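Local coordinates for protein poly-beta-hydroxybuterate polymerase (Cupriavidus necator, PDB 5T6O) that polymerises hydroxybutyryl units into polyhydroxybutyrate as a class I synthase, the chain here being its C-terminal catalytic domain with an alpha/beta hydrolase fold, at residues Ser60-Val65 with Val72-Trp77; Leu26-Leu31 with Asn48-Leu53. The protein carries 1 engineered substitution. All coordinates share one frame; numbering follows the deposited sequence.

Contact 1: residues Ser60-Val65 with Val72-Trp77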
loop_
_atom_site.group_PDB
_atom_site.type_symbol
_atom_site.label_atom_id
_atom_site.label_comp_id
_atom_site.label_asym_id
_atom_site.label_seq_id
_atom_site.Cartn_x
_atom_site.Cartn_y
_atom_site.Cartn_z
ATOM N N SER A 60 32.756 -9.700 4.323
ATOM C CA SER A 60 32.655 -10.952 3.574
ATOM C C SER A 60 31.877 -12.004 4.365
ATOM O O SER A 60 32.285 -12.389 5.469
ATOM C CB SER A 60 34.056 -11.468 3.242
ATOM O OG SER A 60 34.019 -12.828 2.836
ATOM N N LEU A 61 30.798 -12.521 3.772
ATOM C CA LEU A 61 30.122 -13.660 4.373
ATOM C C LEU A 61 30.973 -14.916 4.254
ATOM O O LEU A 61 31.017 -15.730 5.182
ATOM C CB LEU A 61 28.749 -13.868 3.724
ATOM C CG LEU A 61 27.927 -15.001 4.331
ATOM C CD1 LEU A 61 27.420 -14.621 5.717
ATOM C CD2 LEU A 61 26.787 -15.400 3.389
ATOM N N VAL A 62 31.659 -15.093 3.118
ATOM C CA VAL A 62 32.530 -16.257 2.970
ATOM C C VAL A 62 33.564 -16.290 4.084
ATOM O O VAL A 62 33.712 -17.300 4.786
ATOM C CB VAL A 62 33.208 -16.268 1.587
ATOM C CG1 VAL A 62 34.293 -17.313 1.570
ATOM C CG2 VAL A 62 32.174 -16.555 0.485
ATOM N N ARG A 63 34.306 -15.190 4.263
ATOM C CA ARG A 63 35.354 -15.200 5.280
ATOM C C ARG A 63 34.773 -15.461 6.660
ATOM O O ARG A 63 35.360 -16.189 7.466
ATOM C CB ARG A 63 36.132 -13.886 5.268
ATOM C CG ARG A 63 37.391 -13.921 6.147
ATOM C CD ARG A 63 37.988 -12.529 6.324
ATOM N NE ARG A 63 37.037 -11.615 6.963
ATOM C CZ ARG A 63 36.921 -11.457 8.280
ATOM N NH1 ARG A 63 37.701 -12.149 9.104
ATOM N NH2 ARG A 63 36.027 -10.609 8.779
ATOM N N HIS A 64 33.609 -14.881 6.952
ATOM C CA HIS A 64 33.011 -15.101 8.261
ATOM C C HIS A 64 32.703 -16.579 8.493
ATOM O O HIS A 64 32.949 -17.107 9.586
ATOM C CB HIS A 64 31.747 -14.257 8.401
ATOM C CG HIS A 64 31.113 -14.362 9.749
ATOM N ND1 HIS A 64 31.556 -13.641 10.835
ATOM C CD2 HIS A 64 30.095 -15.135 10.196
ATOM C CE1 HIS A 64 30.829 -13.955 11.894
ATOM N NE2 HIS A 64 29.932 -14.856 11.532
ATOM N N VAL A 65 32.162 -17.265 7.480
ATOM C CA VAL A 65 31.794 -18.672 7.656
ATOM C C VAL A 65 33.045 -19.537 7.785
ATOM O O VAL A 65 33.095 -20.463 8.606
ATOM C CB VAL A 65 30.888 -19.142 6.503
ATOM C CG1 VAL A 65 30.618 -20.638 6.599
ATOM C CG2 VAL A 65 29.565 -18.364 6.516
ATOM N N VAL A 72 34.198 -24.099 2.998
ATOM C CA VAL A 72 33.278 -23.406 2.102
ATOM C C VAL A 72 33.690 -23.664 0.659
ATOM O O VAL A 72 34.848 -23.437 0.286
ATOM C CB VAL A 72 33.226 -21.895 2.394
ATOM C CG1 VAL A 72 32.347 -21.173 1.366
ATOM C CG2 VAL A 72 32.695 -21.634 3.814
ATOM N N PHE A 73 32.738 -24.129 -0.148
ATOM C CA PHE A 73 32.843 -24.184 -1.601
ATOM C C PHE A 73 31.873 -23.168 -2.185
ATOM O O PHE A 73 30.869 -22.827 -1.549
ATOM C CB PHE A 73 32.493 -25.569 -2.143
ATOM C CG PHE A 73 33.436 -26.665 -1.719
ATOM C CD1 PHE A 73 34.527 -27.002 -2.513
ATOM C CD2 PHE A 73 33.182 -27.411 -0.581
ATOM C CE1 PHE A 73 35.374 -28.046 -2.152
ATOM C CE2 PHE A 73 34.036 -28.456 -0.202
ATOM C CZ PHE A 73 35.133 -28.771 -0.996
ATOM N N LEU A 74 32.169 -22.672 -3.385
ATOM C CA LEU A 74 31.317 -21.628 -3.943
ATOM C C LEU A 74 31.289 -21.719 -5.460
ATOM O O LEU A 74 32.315 -21.952 -6.108
ATOM C CB LEU A 74 31.779 -20.226 -3.493
ATOM C CG LEU A 74 31.048 -18.993 -4.038
ATOM C CD1 LEU A 74 31.041 -17.884 -2.979
ATOM C CD2 LEU A 74 31.718 -18.479 -5.335
ATOM N N VAL A 75 30.105 -21.505 -6.016
ATOM C CA VAL A 75 29.897 -21.489 -7.460
ATOM C C VAL A 75 30.181 -20.086 -7.995
ATOM O O VAL A 75 29.445 -19.144 -7.699
ATOM C CB VAL A 75 28.466 -21.919 -7.795
ATOM C CG1 VAL A 75 28.188 -21.739 -9.278
ATOM C CG2 VAL A 75 28.235 -23.354 -7.345
ATOM N N SER A 76 31.242 -19.945 -8.800
ATOM C CA SER A 76 31.533 -18.700 -9.507
ATOM C C SER A 76 31.103 -18.878 -10.958
ATOM O O SER A 76 31.748 -19.609 -11.715
ATOM C CB SER A 76 33.017 -18.345 -9.411
ATOM O OG SER A 76 33.302 -17.192 -10.172
ATOM N N TRP A 77 30.019 -18.205 -11.344
ATOM C CA TRP A 77 29.405 -18.451 -12.644
ATOM C C TRP A 77 30.250 -17.887 -13.775
ATOM O O TRP A 77 30.839 -16.806 -13.661
ATOM C CB TRP A 77 28.026 -17.803 -12.708
ATOM C CG TRP A 77 27.044 -18.337 -11.711
ATOM C CD1 TRP A 77 26.753 -17.835 -10.477
ATOM C CD2 TRP A 77 26.205 -19.466 -11.899
ATOM N NE1 TRP A 77 25.773 -18.595 -9.878
ATOM C CE2 TRP A 77 25.418 -19.604 -10.736
ATOM C CE3 TRP A 77 26.040 -20.379 -12.945
ATOM C CZ2 TRP A 77 24.479 -20.624 -10.587
ATOM C CZ3 TRP A 77 25.096 -21.387 -12.801
ATOM C CH2 TRP A 77 24.338 -21.505 -11.632
#

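Contact 2: residues Leu26-Leu31 with Asn48-Leu53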
loop_
_atom_site.group_PDB
_atom_site.type_symbol
_atom_site.label_atom_id
_atom_site.label_comp_id
_atom_site.label_asym_id
_atom_site.label_seq_id
_atom_site.Cartn_x
_atom_site.Cartn_y
_atom_site.Cartn_z
ATOM N N LEU A 26 35.001 -22.758 -6.421
ATOM C CA LEU A 26 36.036 -22.294 -5.502
ATOM C C LEU A 26 35.975 -23.084 -4.203
ATOM O O LEU A 26 34.901 -23.471 -3.745
ATOM C CB LEU A 26 35.877 -20.808 -5.177
ATOM C CG LEU A 26 35.705 -19.827 -6.347
ATOM C CD1 LEU A 26 35.777 -18.372 -5.854
ATOM C CD2 LEU A 26 36.719 -20.072 -7.420
ATOM N N GLN A 27 37.146 -23.312 -3.607
ATOM C CA GLN A 27 37.262 -23.861 -2.259
ATOM C C GLN A 27 38.183 -22.940 -1.481
ATOM O O GLN A 27 39.275 -22.621 -1.956
ATOM C CB GLN A 27 37.834 -25.289 -2.241
ATOM C CG GLN A 27 37.962 -25.861 -0.821
ATOM C CD GLN A 27 38.546 -27.267 -0.789
ATOM O OE1 GLN A 27 38.843 -27.816 0.285
ATOM N NE2 GLN A 27 38.730 -27.856 -1.964
ATOM N N TYR A 28 37.745 -22.488 -0.311
ATOM C CA TYR A 28 38.537 -21.513 0.428
ATOM C C TYR A 28 39.515 -22.175 1.392
ATOM O O TYR A 28 39.265 -23.261 1.920
ATOM C CB TYR A 28 37.608 -20.544 1.167
ATOM C CG TYR A 28 36.889 -19.682 0.159
ATOM C CD1 TYR A 28 37.508 -18.555 -0.386
ATOM C CD2 TYR A 28 35.617 -20.018 -0.291
ATOM C CE1 TYR A 28 36.864 -17.764 -1.331
ATOM C CE2 TYR A 28 34.968 -19.243 -1.261
ATOM C CZ TYR A 28 35.594 -18.119 -1.764
ATOM O OH TYR A 28 34.951 -17.338 -2.691
ATOM N N LYS A 29 40.658 -21.515 1.584
ATOM C CA LYS A 29 41.678 -22.001 2.511
ATOM C C LYS A 29 41.152 -21.962 3.944
ATOM O O LYS A 29 40.535 -20.972 4.352
ATOM C CB LYS A 29 42.945 -21.145 2.413
ATOM C CG LYS A 29 44.130 -21.651 3.242
ATOM C CD LYS A 29 45.312 -20.697 3.139
ATOM C CE LYS A 29 46.379 -20.994 4.197
ATOM N N PRO A 30 41.385 -23.016 4.731
ATOM C CA PRO A 30 40.971 -22.986 6.139
ATOM C C PRO A 30 41.639 -21.840 6.877
ATOM O O PRO A 30 42.792 -21.499 6.614
ATOM C CB PRO A 30 41.446 -24.340 6.682
ATOM C CG PRO A 30 41.679 -25.187 5.498
ATOM C CD PRO A 30 42.041 -24.284 4.370
ATOM N N LEU A 31 40.896 -21.241 7.805
ATOM C CA LEU A 31 41.428 -20.229 8.709
ATOM C C LEU A 31 41.395 -20.709 10.153
ATOM O O LEU A 31 41.713 -19.937 11.063
ATOM C CB LEU A 31 40.650 -18.917 8.560
ATOM C CG LEU A 31 40.700 -18.337 7.142
ATOM C CD1 LEU A 31 39.739 -17.166 6.992
ATOM C CD2 LEU A 31 42.130 -17.916 6.815
ATOM N N ASN A 48 24.323 -10.425 -11.754
ATOM C CA ASN A 48 25.584 -9.973 -11.157
ATOM C C ASN A 48 26.428 -11.166 -10.699
ATOM O O ASN A 48 26.078 -12.323 -10.961
ATOM C CB ASN A 48 25.368 -8.988 -9.999
ATOM C CG ASN A 48 24.917 -7.621 -10.482
ATOM O OD1 ASN A 48 25.516 -7.030 -11.393
ATOM N ND2 ASN A 48 23.860 -7.118 -9.885
ATOM N N LYS A 49 27.550 -10.903 -10.041
ATOM C CA LYS A 49 28.522 -11.948 -9.746
ATOM C C LYS A 49 28.531 -12.319 -8.267
ATOM O O LYS A 49 27.939 -11.648 -7.421
ATOM C CB LYS A 49 29.917 -11.508 -10.196
ATOM C CG LYS A 49 29.975 -11.339 -11.722
ATOM C CD LYS A 49 31.227 -10.601 -12.148
ATOM C CE LYS A 49 31.243 -10.430 -13.669
ATOM N NZ LYS A 49 32.530 -9.797 -14.083
ATOM N N TYR A 50 29.252 -13.405 -7.962
ATOM C CA TYR A 50 29.135 -14.026 -6.641
ATOM C C TYR A 50 29.645 -13.147 -5.510
ATOM O O TYR A 50 29.234 -13.347 -4.359
ATOM C CB TYR A 50 29.894 -15.354 -6.603
ATOM C CG TYR A 50 31.395 -15.240 -6.411
ATOM C CD1 TYR A 50 31.955 -15.095 -5.135
ATOM C CD2 TYR A 50 32.257 -15.306 -7.499
ATOM C CE1 TYR A 50 33.317 -14.987 -4.965
ATOM C CE2 TYR A 50 33.621 -15.210 -7.335
ATOM C CZ TYR A 50 34.144 -15.055 -6.061
ATOM O OH TYR A 50 35.504 -14.970 -5.906
ATOM N N TYR A 51 30.552 -12.214 -5.797
ATOM C CA TYR A 51 31.371 -11.637 -4.740
ATOM C C TYR A 51 30.624 -10.626 -3.881
ATOM O O TYR A 51 31.224 -10.068 -2.955
ATOM C CB TYR A 51 32.638 -11.014 -5.333
ATOM C CG TYR A 51 32.431 -9.874 -6.301
ATOM C CD1 TYR A 51 32.288 -8.564 -5.840
ATOM C CD2 TYR A 51 32.463 -10.088 -7.675
ATOM C CE1 TYR A 51 32.124 -7.516 -6.716
ATOM C CE2 TYR A 51 32.307 -9.027 -8.569
ATOM C CZ TYR A 51 32.136 -7.751 -8.081
ATOM O OH TYR A 51 31.972 -6.696 -8.947
ATOM N N ILE A 52 29.328 -10.399 -4.133
ATOM C CA ILE A 52 28.515 -9.772 -3.094
ATOM C C ILE A 52 28.628 -10.570 -1.796
ATOM O O ILE A 52 28.516 -10.007 -0.701
ATOM C CB ILE A 52 27.040 -9.631 -3.552
ATOM C CG1 ILE A 52 26.237 -8.764 -2.567
ATOM C CG2 ILE A 52 26.374 -11.009 -3.702
ATOM C CD1 ILE A 52 26.830 -7.397 -2.322
ATOM N N LEU A 53 28.900 -11.873 -1.895
ATOM C CA LEU A 53 29.068 -12.737 -0.727
ATOM C C LEU A 53 30.494 -12.757 -0.197
ATOM O O LEU A 53 30.732 -13.363 0.849
ATOM C CB LEU A 53 28.654 -14.172 -1.065
ATOM C CG LEU A 53 27.203 -14.327 -1.519
ATOM C CD1 LEU A 53 26.900 -15.770 -1.814
ATOM C CD2 LEU A 53 26.272 -13.787 -0.429
HETATM O O HOH W 1 36.371 -15.110 -3.464
#

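Contact 1: residues Ser60-Val65 with Val72-Trp77
V62 and V72 bring their CA atoms to 7.2 Å where helix 61-65 runs nearly antiparallel to strand 72-77, the axes 9.7 Å apart and at 159° to each other. This is the second half of a beta-alpha-beta crossover in the alpha/beta hydrolase fold: strand 40-43 leads to helix 61-67, which packs on the sheet before the chain returns as strand 72-77, parallel to 40-43 and beside it. No hydrogen bond joins the two segments, and the whole interface is aliphatic and buried. Its tightest point is V65 CG1 against V72 CG2 at 3.6 Å, two methyls whose side chains meet at about a right angle. V65 has CG1 anti to its backbone N (chi1 174°), which sends that branch down to the sheet, while V72 meets it with the methyl lying beside its own N. One turn back along the helix, V62 divides its branches between two strand residues. CG2 reaches L74 CD1 at 3.9 Å, again crosswise, and CG1 stands more loosely over V72 CG1 at 4.3 Å. Y28 of strand 23-28 packs on both V62 and V72 and extends this apolar layer; W351 of helix 348-358 lies against V65. F73, V75 and W77 alternate onto the sheet's other side, against helix 89-108. S60 starts the helix as its N-cap. Its hydroxyl also bonds D54 OD1, and S60 OG accepts from R63 N at 2.8 Å in a nearly straight bond, 173° at the hydrogen.

Contact 2: residues Leu26-Leu31 with Asn48-Leu53
L26 and Y28, both with CB directed at the other segment, meet the ring of Y50, although even the nearest CA pair, L26 and Y50, is 10.8 Å apart. Here strand 23-28 of the alpha/beta hydrolase sheet faces the 3-10 turn 50-53, in the loop between strand 40-43 and helix 61-67. The close side belongs to L26, whose side chain crosses that of Y50 at about a right angle. L26 CD1 sits 3.4 Å from Y50 OH and 3.7 Å from Y50 CZ, an oblique approach at the hydroxyl end of the ring. With CG between its backbone N and carbonyl carbon (chi1 80°), Y50 turns its ring toward the strand, and L74 and S76 of strand 72-77 also pack on it. The looser side is polar. Y28 and Y50 point at each other from opposite directions, and Y28 OH rests 3.7 Å from Y50 CE1, also obliquely. Y28 OH and Y50 OH, 4.0 Å apart, make no direct hydrogen bond; one water, at the edge and in the plane of each ring, links them in this buried place. Its oxygen lies 2.8 Å from Y28 OH and 2.6 Å from Y50 OH.

From the N terminus, strand 23-28 comes first, and contact 2 closes the 31-to-48 loop holding strands 34-36 and 40-43 when the 3-10 turn 50-53 brings Y50 back to the side chains of that strand. Contact 1 then opens and closes the short turn from helix 61-67 into strand 72-77, so the two lie in series, neither nested nor crossed. The centres of contact 1 and contact 2 are about 3 Å apart. Backbone hydrogen bonds join them: L74 O to L26 N at 2.8 Å and a further one between V72 and Y28, both between antiparallel sheet neighbours, and V62 N to L53 O at 3.0 Å, from helix to turn. L74 serves both contacts.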